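Local coordinates for extracellular solute-binding protein (Conexibacter woesei, PDB 4P98) that probably binds a small solute outside the cell, perhaps a nucleoside as PnrA-like relatives do, and delivers it to an ABC transporter for import, at residues A33-A38 with V80-D85; V100-S105 with P115-G120; D119-D124 with D269-G274; G126-L131 with R276-T281. One frame throughout, in Å; residues are numbered along the deposited sequence.

Contact 1: residues A33-A38 with V80-D85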
loop_
_atom_site.group_PDB
_atom_site.type_symbol
_atom_site.label_atom_id
_atom_site.label_comp_id
_atom_site.label_asym_id
_atom_site.label_seq_id
_atom_site.Cartn_x
_atom_site.Cartn_y
_atom_site.Cartn_z
ATOM N N ALA A 33 -3.273 -2.787 -6.437
ATOM C CA ALA A 33 -2.941 -2.538 -5.041
ATOM C C ALA A 33 -1.440 -2.788 -4.829
ATOM O O ALA A 33 -0.633 -2.298 -5.629
ATOM C CB ALA A 33 -3.816 -3.386 -4.132
ATOM N N PHE A 34 -1.057 -3.535 -3.793
ATOM C CA PHE A 34 0.357 -3.661 -3.387
ATOM C C PHE A 34 1.316 -3.908 -4.548
ATOM O O PHE A 34 2.305 -3.194 -4.690
ATOM C CB PHE A 34 0.529 -4.766 -2.330
ATOM C CG PHE A 34 1.942 -4.918 -1.823
ATOM C CD1 PHE A 34 2.477 -3.994 -0.924
ATOM C CD2 PHE A 34 2.727 -6.000 -2.212
ATOM C CE1 PHE A 34 3.761 -4.145 -0.445
ATOM C CE2 PHE A 34 4.014 -6.153 -1.737
ATOM C CZ PHE A 34 4.536 -5.211 -0.860
ATOM N N ASN A 35 1.042 -4.906 -5.387
ATOM C CA ASN A 35 1.988 -5.230 -6.446
ATOM C C ASN A 35 1.958 -4.222 -7.574
ATOM O O ASN A 35 3.009 -3.907 -8.137
ATOM C CB ASN A 35 1.810 -6.647 -6.963
ATOM C CG ASN A 35 2.125 -7.676 -5.902
ATOM O OD1 ASN A 35 3.278 -8.027 -5.676
ATOM N ND2 ASN A 35 1.099 -8.148 -5.234
ATOM N N ALA A 36 0.772 -3.691 -7.865
ATOM C CA ALA A 36 0.640 -2.636 -8.866
ATOM C C ALA A 36 1.442 -1.402 -8.465
ATOM O O ALA A 36 1.982 -0.706 -9.323
ATOM C CB ALA A 36 -0.814 -2.262 -9.064
ATOM N N TRP A 37 1.528 -1.138 -7.166
ATOM C CA TRP A 37 2.276 0.040 -6.684
ATOM C C TRP A 37 3.758 -0.030 -7.060
ATOM O O TRP A 37 4.354 0.983 -7.434
ATOM C CB TRP A 37 2.105 0.234 -5.182
ATOM C CG TRP A 37 0.665 0.420 -4.732
ATOM C CD1 TRP A 37 -0.384 0.880 -5.486
ATOM C CD2 TRP A 37 0.128 0.132 -3.439
ATOM N NE1 TRP A 37 -1.535 0.903 -4.737
ATOM C CE2 TRP A 37 -1.246 0.458 -3.474
ATOM C CE3 TRP A 37 0.677 -0.353 -2.246
ATOM C CZ2 TRP A 37 -2.077 0.307 -2.370
ATOM C CZ3 TRP A 37 -0.161 -0.503 -1.143
ATOM C CH2 TRP A 37 -1.521 -0.185 -1.221
ATOM N N ALA A 38 4.351 -1.213 -6.971
ATOM C CA ALA A 38 5.736 -1.405 -7.407
ATOM C C ALA A 38 5.876 -1.301 -8.914
ATOM O O ALA A 38 6.820 -0.685 -9.413
ATOM C CB ALA A 38 6.276 -2.729 -6.917
ATOM N N VAL A 80 15.176 -6.154 -7.274
ATOM C CA VAL A 80 14.244 -5.697 -6.261
ATOM C C VAL A 80 13.210 -6.782 -5.950
ATOM O O VAL A 80 12.440 -7.180 -6.827
ATOM C CB VAL A 80 13.514 -4.445 -6.771
ATOM C CG1 VAL A 80 12.480 -3.969 -5.763
ATOM C CG2 VAL A 80 14.507 -3.334 -7.108
ATOM N N GLY A 81 13.187 -7.247 -4.704
ATOM C CA GLY A 81 12.155 -8.159 -4.238
ATOM C C GLY A 81 11.057 -7.382 -3.564
ATOM O O GLY A 81 11.280 -6.739 -2.514
ATOM N N HIS A 82 9.872 -7.425 -4.163
ATOM C CA HIS A 82 8.744 -6.653 -3.674
ATOM C C HIS A 82 7.795 -7.515 -2.849
ATOM O O HIS A 82 7.041 -8.330 -3.397
ATOM C CB HIS A 82 8.006 -5.986 -4.826
ATOM C CG HIS A 82 6.895 -5.105 -4.381
ATOM N ND1 HIS A 82 7.108 -3.976 -3.619
ATOM C CD2 HIS A 82 5.563 -5.177 -4.588
ATOM C CE1 HIS A 82 5.951 -3.394 -3.377
ATOM N NE2 HIS A 82 4.998 -4.106 -3.952
ATOM N N GLY A 83 7.837 -7.327 -1.534
ATOM C CA GLY A 83 7.001 -8.093 -0.611
ATOM C C GLY A 83 7.832 -8.936 0.335
ATOM O O GLY A 83 8.854 -9.493 -0.056
ATOM N N ILE A 84 7.385 -9.038 1.584
ATOM C CA ILE A 84 8.131 -9.760 2.617
ATOM C C ILE A 84 8.390 -11.234 2.236
ATOM O O ILE A 84 9.425 -11.798 2.585
ATOM C CB ILE A 84 7.429 -9.608 4.002
ATOM C CG1 ILE A 84 8.340 -10.075 5.150
ATOM C CG2 ILE A 84 6.064 -10.298 4.012
ATOM C CD1 ILE A 84 7.783 -9.809 6.556
ATOM N N ASP A 85 7.478 -11.843 1.481
ATOM C CA ASP A 85 7.637 -13.251 1.075
ATOM C C ASP A 85 8.846 -13.475 0.158
ATOM O O ASP A 85 9.368 -14.580 0.081
ATOM C CB ASP A 85 6.368 -13.769 0.395
ATOM C CG ASP A 85 5.193 -13.913 1.357
ATOM O OD1 ASP A 85 5.400 -13.953 2.585
ATOM O OD2 ASP A 85 4.044 -13.987 0.867
#
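Ala-38 and His-82 mark the nearest backbone approach, CA to CA 7.1 Å, between a helix start (34-38) and a strand end (80-82). Their short axes run nearly antiparallel, at 155°, and pass 10.1 Å apart. Side chains fill the space between the backbones, with the imidazole of His-82 packed between the Phe-34 ring and the Ala-38 methyl. The ring reaches the helix because CG lies anti to the backbone N (chi1 -176°). Phe-34 comes from the opposite direction and lays its ring over one imidazole face in an offset stack, the planes 15° apart and the centroids separated by 4.0 Å. The methyl CB of Ala-38 sits over the centre of the other face, 3.4 Å from the ring centroid, a CH-pi contact. NE2 of His-82 also donates to the backbone O of Phe-34 at 2.9 Å, approaching from well above the carbonyl plane. At the imidazole edge, OD1 of Asn-35 lies 3.8 Å from CD2 of His-82, while its amide is held by Gly-27 N and Asp-31. The Phe-34 ring edge meets Gly-83, where CE2 is 3.7 Å from CA and a CB would press against the ring. Replacing His-82 with an alanine would probably open a gap between Phe-34 and Ala-38, removing the stacking partner and leaving the Phe-34 carbonyl without this donor. Two packed faces and one directional bond together fix both the tilt and the rotation of the imidazole; the bond to a carbonyl acceptor implies that NE2 carries a hydrogen, and the stack ties the first turn of helix 34-45 to the end of strand 78-82.

Contact 2: residues V100-S105 with P115-G120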
loop_
_atom_site.group_PDB
_atom_site.type_symbol
_atom_site.label_atom_id
_atom_site.label_comp_id
_atom_site.label_asym_id
_atom_site.label_seq_id
_atom_site.Cartn_x
_atom_site.Cartn_y
_atom_site.Cartn_z
ATOM N N VAL A 100 26.445 -6.969 -7.189
ATOM C CA VAL A 100 25.081 -6.698 -7.647
ATOM C C VAL A 100 24.319 -6.086 -6.473
ATOM O O VAL A 100 24.607 -6.379 -5.311
ATOM C CB VAL A 100 24.409 -7.981 -8.169
ATOM C CG1 VAL A 100 22.995 -7.712 -8.664
ATOM C CG2 VAL A 100 25.248 -8.568 -9.308
ATOM N N HIS A 101 23.358 -5.226 -6.784
ATOM C CA HIS A 101 22.621 -4.479 -5.774
ATOM C C HIS A 101 21.205 -5.033 -5.646
ATOM O O HIS A 101 20.565 -5.348 -6.649
ATOM C CB HIS A 101 22.625 -2.994 -6.152
ATOM C CG HIS A 101 23.990 -2.477 -6.488
ATOM N ND1 HIS A 101 24.423 -2.294 -7.784
ATOM C CD2 HIS A 101 25.045 -2.179 -5.697
ATOM C CE1 HIS A 101 25.674 -1.863 -7.772
ATOM N NE2 HIS A 101 26.074 -1.787 -6.518
ATOM N N PHE A 102 20.733 -5.175 -4.409
ATOM C CA PHE A 102 19.444 -5.801 -4.126
ATOM C C PHE A 102 18.590 -4.965 -3.186
ATOM O O PHE A 102 19.120 -4.218 -2.358
ATOM C CB PHE A 102 19.659 -7.172 -3.488
ATOM C CG PHE A 102 20.422 -8.141 -4.358
ATOM C CD1 PHE A 102 21.807 -8.131 -4.394
ATOM C CD2 PHE A 102 19.743 -9.077 -5.126
ATOM C CE1 PHE A 102 22.507 -9.019 -5.201
ATOM C CE2 PHE A 102 20.436 -9.978 -5.927
ATOM C CZ PHE A 102 21.809 -9.947 -5.965
ATOM N N SER A 103 17.274 -5.119 -3.309
ATOM C CA SER A 103 16.317 -4.502 -2.393
ATOM C C SER A 103 15.354 -5.544 -1.863
ATOM O O SER A 103 14.911 -6.428 -2.602
ATOM C CB SER A 103 15.545 -3.397 -3.094
ATOM O OG SER A 103 14.423 -2.975 -2.342
ATOM N N ALA A 104 15.022 -5.430 -0.586
ATOM C CA ALA A 104 14.065 -6.329 0.047
ATOM C C ALA A 104 13.142 -5.526 0.946
ATOM O O ALA A 104 13.518 -4.451 1.428
ATOM C CB ALA A 104 14.798 -7.392 0.851
ATOM N N SER A 105 11.933 -6.040 1.164
ATOM C CA SER A 105 10.976 -5.390 2.043
ATOM C C SER A 105 10.630 -6.294 3.192
ATOM O O SER A 105 10.742 -7.508 3.083
ATOM C CB SER A 105 9.723 -4.970 1.274
ATOM O OG SER A 105 8.938 -6.080 0.828
ATOM N N PRO A 115 22.806 -7.661 4.229
ATOM C CA PRO A 115 24.176 -7.702 3.732
ATOM C C PRO A 115 24.604 -6.333 3.177
ATOM O O PRO A 115 23.747 -5.473 2.932
ATOM C CB PRO A 115 24.121 -8.761 2.614
ATOM C CG PRO A 115 22.895 -9.579 2.878
ATOM C CD PRO A 115 21.928 -8.620 3.529
ATOM N N PRO A 116 25.912 -6.122 2.970
ATOM C CA PRO A 116 26.418 -4.818 2.518
ATOM C C PRO A 116 25.860 -4.342 1.187
ATOM O O PRO A 116 25.963 -3.160 0.877
ATOM C CB PRO A 116 27.931 -5.043 2.378
ATOM C CG PRO A 116 28.229 -6.250 3.202
ATOM C CD PRO A 116 27.002 -7.109 3.112
ATOM N N ASN A 117 25.305 -5.255 0.392
ATOM C CA ASN A 117 24.774 -4.912 -0.916
ATOM C C ASN A 117 23.253 -4.950 -1.013
ATOM O O ASN A 117 22.711 -5.020 -2.119
ATOM C CB ASN A 117 25.398 -5.797 -2.013
ATOM C CG ASN A 117 25.116 -7.283 -1.826
ATOM O OD1 ASN A 117 24.858 -7.752 -0.712
ATOM N ND2 ASN A 117 25.211 -8.043 -2.918
ATOM N N VAL A 118 22.566 -4.867 0.126
ATOM C CA VAL A 118 21.114 -4.868 0.128
ATOM C C VAL A 118 20.579 -3.635 0.855
ATOM O O VAL A 118 21.041 -3.314 1.942
ATOM C CB VAL A 118 20.544 -6.139 0.810
ATOM C CG1 VAL A 118 19.038 -6.196 0.636
ATOM C CG2 VAL A 118 21.212 -7.403 0.260
ATOM N N ASP A 119 19.630 -2.945 0.229
ATOM C CA ASP A 119 18.819 -1.916 0.887
ATOM C C ASP A 119 17.469 -2.535 1.270
ATOM O O ASP A 119 16.910 -3.366 0.536
ATOM C CB ASP A 119 18.568 -0.725 -0.059
ATOM C CG ASP A 119 19.778 0.193 -0.253
ATOM O OD1 ASP A 119 20.849 -0.004 0.375
ATOM O OD2 ASP A 119 19.627 1.159 -1.052
ATOM N N GLY A 120 16.933 -2.127 2.416
ATOM C CA GLY A 120 15.650 -2.614 2.892
ATOM C C GLY A 120 14.629 -1.518 3.124
ATOM O O GLY A 120 14.983 -0.338 3.279
#
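Asn-117 ND2 is gripped by two backbone carbonyls: Val-100 O, at 3.0 Å, and Ala-94 O at the end of helix 84-94. Its amide reaches them because CG sits between the backbone N and the carbonyl carbon (chi1 61°). The same amide nitrogen lies at the rim of the Phe-102 ring, 3.7 Å from CE1, with amide and ring planes 75° apart. Parallel pairing follows: Phe-102 N donates to Asn-117 O, Asp-119 N to Phe-102 O at 2.9 Å, and Ala-104 N to Asp-119 O at 3.0 Å. On one face, CG2 of Val-118 packs on CB of Phe-102 at 4.1 Å, both side chains turned to helix 84-94. Ser-103 and Asp-119 occupy the other face, where Tyr-255 of helix 249-261 touches both. An alanine in place of Asn-117 would probably leave the carbonyls of Val-100 and Ala-94 without this shared donor and the rim of Phe-102 less supported. The type I turn from Pro-115 to Val-118 leads into the second strand, and no helix separates the pair; the sheet has the 2-1-3-4-5-6 strand order, consistent with a lobe of a type I periplasmic-binding-protein fold.

Contact 3: residues D119-D124 with D269-G274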
loop_
_atom_site.group_PDB
_atom_site.type_symbol
_atom_site.label_atom_id
_atom_site.label_comp_id
_atom_site.label_asym_id
_atom_site.label_seq_id
_atom_site.Cartn_x
_atom_site.Cartn_y
_atom_site.Cartn_z
ATOM N N ASP A 119 19.630 -2.945 0.229
ATOM C CA ASP A 119 18.819 -1.916 0.887
ATOM C C ASP A 119 17.469 -2.535 1.270
ATOM O O ASP A 119 16.910 -3.366 0.536
ATOM C CB ASP A 119 18.568 -0.725 -0.059
ATOM C CG ASP A 119 19.778 0.193 -0.253
ATOM O OD1 ASP A 119 20.849 -0.004 0.375
ATOM O OD2 ASP A 119 19.627 1.159 -1.052
ATOM N N GLY A 120 16.933 -2.127 2.416
ATOM C CA GLY A 120 15.650 -2.614 2.892
ATOM C C GLY A 120 14.629 -1.518 3.124
ATOM O O GLY A 120 14.983 -0.338 3.279
ATOM N N TRP A 121 13.353 -1.895 3.144
ATOM C CA TRP A 121 12.305 -0.952 3.511
ATOM C C TRP A 121 11.127 -1.618 4.196
ATOM O O TRP A 121 10.942 -2.850 4.136
ATOM C CB TRP A 121 11.853 -0.109 2.307
ATOM C CG TRP A 121 11.162 -0.890 1.214
ATOM C CD1 TRP A 121 11.761 -1.551 0.170
ATOM C CD2 TRP A 121 9.750 -1.078 1.053
ATOM N NE1 TRP A 121 10.800 -2.139 -0.624
ATOM C CE2 TRP A 121 9.561 -1.873 -0.092
ATOM C CE3 TRP A 121 8.625 -0.662 1.781
ATOM C CZ2 TRP A 121 8.286 -2.263 -0.537
ATOM C CZ3 TRP A 121 7.354 -1.044 1.327
ATOM C CH2 TRP A 121 7.201 -1.834 0.179
ATOM N N THR A 122 10.340 -0.777 4.851
ATOM C CA THR A 122 9.178 -1.213 5.588
ATOM C C THR A 122 8.103 -0.111 5.578
ATOM O O THR A 122 8.358 1.034 5.175
ATOM C CB THR A 122 9.549 -1.591 7.033
ATOM O OG1 THR A 122 8.442 -2.241 7.667
ATOM C CG2 THR A 122 9.926 -0.379 7.835
ATOM N N TYR A 123 6.898 -0.493 5.998
ATOM C CA TYR A 123 5.798 0.422 6.246
ATOM C C TYR A 123 4.877 -0.180 7.289
ATOM O O TYR A 123 4.951 -1.378 7.582
ATOM C CB TYR A 123 5.011 0.721 4.977
ATOM C CG TYR A 123 4.188 -0.459 4.432
ATOM C CD1 TYR A 123 4.802 -1.543 3.805
ATOM C CD2 TYR A 123 2.801 -0.465 4.527
ATOM C CE1 TYR A 123 4.047 -2.606 3.289
ATOM C CE2 TYR A 123 2.046 -1.517 4.011
ATOM C CZ TYR A 123 2.675 -2.579 3.395
ATOM O OH TYR A 123 1.915 -3.626 2.892
ATOM N N ASP A 124 4.015 0.653 7.852
ATOM C CA ASP A 124 3.111 0.221 8.916
ATOM C C ASP A 124 1.682 0.166 8.367
ATOM O O ASP A 124 1.150 1.174 7.892
ATOM C CB ASP A 124 3.186 1.174 10.117
ATOM C CG ASP A 124 4.477 1.024 10.932
ATOM O OD1 ASP A 124 5.097 -0.059 10.951
ATOM O OD2 ASP A 124 4.873 2.011 11.581
ATOM N N ASP A 269 14.779 2.182 4.732
ATOM C CA ASP A 269 13.783 3.223 4.525
ATOM C C ASP A 269 12.421 2.859 5.124
ATOM O O ASP A 269 11.920 1.729 4.957
ATOM C CB ASP A 269 13.667 3.505 3.021
ATOM C CG ASP A 269 14.973 3.981 2.411
ATOM O OD1 ASP A 269 15.573 4.922 2.986
ATOM O OD2 ASP A 269 15.410 3.427 1.365
ATOM N N VAL A 270 11.824 3.812 5.828
ATOM C CA VAL A 270 10.462 3.668 6.286
ATOM C C VAL A 270 9.569 4.491 5.350
ATOM O O VAL A 270 9.792 5.690 5.149
ATOM C CB VAL A 270 10.297 4.138 7.740
ATOM C CG1 VAL A 270 8.873 3.925 8.210
ATOM C CG2 VAL A 270 11.257 3.384 8.653
ATOM N N LEU A 271 8.577 3.848 4.752
ATOM C CA LEU A 271 7.610 4.568 3.931
ATOM C C LEU A 271 6.426 4.879 4.821
ATOM O O LEU A 271 5.784 3.972 5.335
ATOM C CB LEU A 271 7.195 3.749 2.704
ATOM C CG LEU A 271 8.087 3.887 1.467
ATOM C CD1 LEU A 271 9.476 3.315 1.710
ATOM C CD2 LEU A 271 7.417 3.202 0.284
ATOM N N ALA A 272 6.154 6.163 5.032
ATOM C CA ALA A 272 5.153 6.581 6.017
ATOM C C ALA A 272 4.402 7.839 5.588
ATOM O O ALA A 272 4.753 8.478 4.602
ATOM C CB ALA A 272 5.826 6.809 7.372
ATOM N N LEU A 273 3.356 8.192 6.341
ATOM C CA LEU A 273 2.568 9.383 6.019
ATOM C C LEU A 273 3.417 10.632 6.132
ATOM O O LEU A 273 3.376 11.497 5.256
ATOM C CB LEU A 273 1.366 9.502 6.948
ATOM C CG LEU A 273 0.271 8.454 6.750
ATOM C CD1 LEU A 273 -0.642 8.412 7.962
ATOM C CD2 LEU A 273 -0.509 8.752 5.484
ATOM N N GLY A 274 4.219 10.689 7.191
ATOM C CA GLY A 274 5.092 11.825 7.458
ATOM C C GLY A 274 6.079 12.175 6.363
ATOM O O GLY A 274 6.362 13.338 6.150
HETATM O O HOH W 1 15.454 0.825 0.895
HETATM O O HOH W 2 4.497 3.474 7.718
#
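Trp-121 pairs with Asp-269 and Thr-122 with Val-270 in parallel register, the strand axes 28° apart and 4.7 Å at their closest. Three backbone bonds carry the pairing: Asp-269 N gives to Gly-120 O, Thr-122 N to Asp-269 O, and Leu-271 N to Thr-122 O. The last is almost straight, 177° at the hydrogen, over 2.9 Å. Gly-120 O has a second donor, a water 2.7 Å away that also donates to OD2 of Asp-269, so this carboxylate is joined to the neighbouring strand through solvent. A second water, accepting from Asp-124 N and donating to Leu-271 O, bridges the strands where they part. Among the side chains, Trp-121 holds CG between its backbone N and carbonyl carbon (chi1 66°), which carries the indole along the sheet face rather than straight off it. The six-membered part of that indole then meets Leu-271 obliquely, CE3 to CD1 being 4.1 Å. CB of Trp-121 rests 3.2 Å from Asp-269 O, close to the pairing bonds. On the reverse face the Thr-122 and Val-270 side chains lie side by side, CG2 to CG2 at 4.1 Å, and OG1 of Thr-122 is bonded to Gly-106 O. Strand 268-271 is one of the two edge strands of the sheet within this chain, added beside strand 118-123, whose other neighbour is strand 101-105. Tyr-255 and Thr-251 of helix 249-261 lie against the Trp-121 and Leu-271 face, with Leu-248 touching both of those side chains. Beyond the strand, Ala-272 and Leu-273 turn to helix 125-137 through Gln-127 and Leu-131.

Contact 4: residues G126-L131 with R276-T281; sequences GQLGYL and RGIVLT
Leu-131 has CG anti to its backbone nitrogen (chi1 -180°), which extends its methyls from the helix toward Ile-278 and Leu-280. Ile-278 answers with CG1 beside its own N (chi1 -65°) and CG2 anti to it, spreading its two branches over different helix residues. The CG2 branch touches CD2 of Leu-128 at 3.8 Å, the two side chains crossing at about a right angle, and CD2 of Leu-131 at 4.1 Å. The longer branch runs to Gln-127, where CD1 of Ile-278 lies 3.7 Å from CB. One turn further along the helix, CD2 of Leu-131 meets CD2 of Leu-280 at 3.5 Å, tighter than an ordinary methyl contact. No hydrogen bond spans the two segments, so the join between them is apolar packing. Gln-127 adds a polar tie just outside: its OE1 accepts from Leu-273 N, fixing the amide next to the loop that carries Ile-278. Val-298 of helix 294-307 touches both Leu-131 and Leu-280. Helix 125-137 follows the last but one strand of the six-stranded sheet and leads to strand 144-149 of the other sheet, while residues 276-281 follow strand 268-271, and Thr-281 bonds to Thr-243, just past strand 240-242. Two lobes joined by several connecting segments are characteristic of type I periplasmic binding proteins, and this packing is consistent with part of the hinge region between them.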
loop_
_atom_site.group_PDB
_atom_site.type_symbol
_atom_site.label_atom_id
_atom_site.label_comp_id
_atom_site.label_asym_id
_atom_site.label_seq_id
_atom_site.Cartn_x
_atom_site.Cartn_y
_atom_site.Cartn_z
ATOM N N GLY A 126 -1.089 -0.036 9.902
ATOM C CA GLY A 126 -1.925 0.882 10.666
ATOM C C GLY A 126 -2.012 2.272 10.055
ATOM O O GLY A 126 -3.035 2.929 10.189
ATOM N N GLN A 127 -0.943 2.715 9.381
ATOM C CA GLN A 127 -0.916 4.043 8.747
ATOM C C GLN A 127 -1.762 4.157 7.492
ATOM O O GLN A 127 -2.341 5.212 7.242
ATOM C CB GLN A 127 0.510 4.500 8.453
ATOM C CG GLN A 127 1.235 4.904 9.723
ATOM C CD GLN A 127 2.402 5.841 9.494
ATOM O OE1 GLN A 127 2.602 6.364 8.412
ATOM N NE2 GLN A 127 3.189 6.040 10.534
ATOM N N LEU A 128 -1.818 3.100 6.692
ATOM C CA LEU A 128 -2.765 3.052 5.579
ATOM C C LEU A 128 -4.180 3.161 6.119
ATOM O O LEU A 128 -5.002 3.912 5.578
ATOM C CB LEU A 128 -2.642 1.755 4.788
ATOM C CG LEU A 128 -1.338 1.448 4.065
ATOM C CD1 LEU A 128 -1.420 0.009 3.551
ATOM C CD2 LEU A 128 -1.081 2.400 2.911
ATOM N N GLY A 129 -4.466 2.429 7.190
ATOM C CA GLY A 129 -5.769 2.503 7.829
ATOM C C GLY A 129 -6.072 3.905 8.324
ATOM O O GLY A 129 -7.148 4.448 8.060
ATOM N N TYR A 130 -5.099 4.499 9.016
ATOM C CA TYR A 130 -5.275 5.839 9.567
ATOM C C TYR A 130 -5.631 6.862 8.486
ATOM O O TYR A 130 -6.540 7.656 8.677
ATOM C CB TYR A 130 -4.043 6.282 10.359
ATOM C CG TYR A 130 -4.300 7.499 11.216
ATOM C CD1 TYR A 130 -4.741 7.362 12.527
ATOM C CD2 TYR A 130 -4.122 8.780 10.708
ATOM C CE1 TYR A 130 -4.973 8.470 13.322
ATOM C CE2 TYR A 130 -4.350 9.905 11.503
ATOM C CZ TYR A 130 -4.774 9.740 12.804
ATOM O OH TYR A 130 -5.031 10.839 13.596
ATOM N N LEU A 131 -4.940 6.833 7.350
ATOM C CA LEU A 131 -5.229 7.766 6.275
ATOM C C LEU A 131 -6.631 7.548 5.683
ATOM O O LEU A 131 -7.343 8.509 5.376
ATOM C CB LEU A 131 -4.160 7.688 5.188
ATOM C CG LEU A 131 -4.335 8.623 4.002
ATOM C CD1 LEU A 131 -4.422 10.083 4.458
ATOM C CD2 LEU A 131 -3.221 8.424 3.006
ATOM N N ARG A 276 5.714 11.070 3.019
ATOM C CA ARG A 276 5.052 10.865 1.707
ATOM C C ARG A 276 5.425 9.526 1.026
ATOM O O ARG A 276 5.307 9.370 -0.195
ATOM C CB ARG A 276 5.247 12.089 0.793
ATOM C CG ARG A 276 4.713 13.379 1.438
ATOM C CD ARG A 276 4.670 14.578 0.489
ATOM N NE ARG A 276 4.226 14.196 -0.851
ATOM C CZ ARG A 276 2.959 14.127 -1.267
ATOM N NH1 ARG A 276 1.940 14.437 -0.461
ATOM N NH2 ARG A 276 2.708 13.738 -2.514
ATOM N N GLY A 277 5.830 8.552 1.843
ATOM C CA GLY A 277 5.993 7.175 1.390
ATOM C C GLY A 277 4.626 6.528 1.245
ATOM O O GLY A 277 4.462 5.612 0.448
ATOM N N ILE A 278 3.675 6.991 2.054
ATOM C CA ILE A 278 2.257 6.663 1.929
ATOM C C ILE A 278 1.528 7.933 1.493
ATOM O O ILE A 278 1.630 8.969 2.154
ATOM C CB ILE A 278 1.652 6.170 3.255
ATOM C CG1 ILE A 278 2.298 4.843 3.666
ATOM C CG2 ILE A 278 0.137 6.020 3.129
ATOM C CD1 ILE A 278 1.931 4.375 5.063
ATOM N N VAL A 279 0.791 7.837 0.390
ATOM C CA VAL A 279 0.060 8.975 -0.179
ATOM C C VAL A 279 -1.307 8.529 -0.687
ATOM O O VAL A 279 -1.600 7.340 -0.706
ATOM C CB VAL A 279 0.821 9.604 -1.364
ATOM C CG1 VAL A 279 2.153 10.190 -0.905
ATOM C CG2 VAL A 279 1.055 8.590 -2.482
ATOM N N LEU A 280 -2.127 9.495 -1.094
ATOM C CA LEU A 280 -3.399 9.207 -1.753
ATOM C C LEU A 280 -3.236 9.073 -3.251
ATOM O O LEU A 280 -2.409 9.735 -3.855
ATOM C CB LEU A 280 -4.407 10.325 -1.480
ATOM C CG LEU A 280 -4.889 10.483 -0.042
ATOM C CD1 LEU A 280 -5.872 11.632 0.020
ATOM C CD2 LEU A 280 -5.503 9.217 0.518
ATOM N N THR A 281 -4.033 8.199 -3.858
ATOM C CA THR A 281 -4.229 8.236 -5.297
ATOM C C THR A 281 -4.959 9.538 -5.644
ATOM O O THR A 281 -5.664 10.091 -4.801
ATOM C CB THR A 281 -5.140 7.089 -5.760
ATOM O OG1 THR A 281 -6.324 7.090 -4.952
ATOM C CG2 THR A 281 -4.437 5.761 -5.637
#

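In the fold
Contacts 1, 2 and 3 all reach the six-stranded parallel sheet, at strands 78-82, 101-105, 118-123 and 268-271, with their centres 13 to 15 Å apart. Contacts 2 and 3 share Asp-119 and Gly-120 on strand 118-123, and Trp-121 touches both His-82 and Ser-105. Contact 4 lies about 11 Å from contact 3, centre to centre, but about 25 Å from contact 2. Along the chain, contact 1 closes before contact 2 opens, whereas the segments of contacts 3 and 4 alternate. Strand 268-271 thus completes the first sheet after the chain has built the second, and 276-281 leads away from it again beside helix 125-137, consistent with crossings between the two lobes of a solute-binding protein.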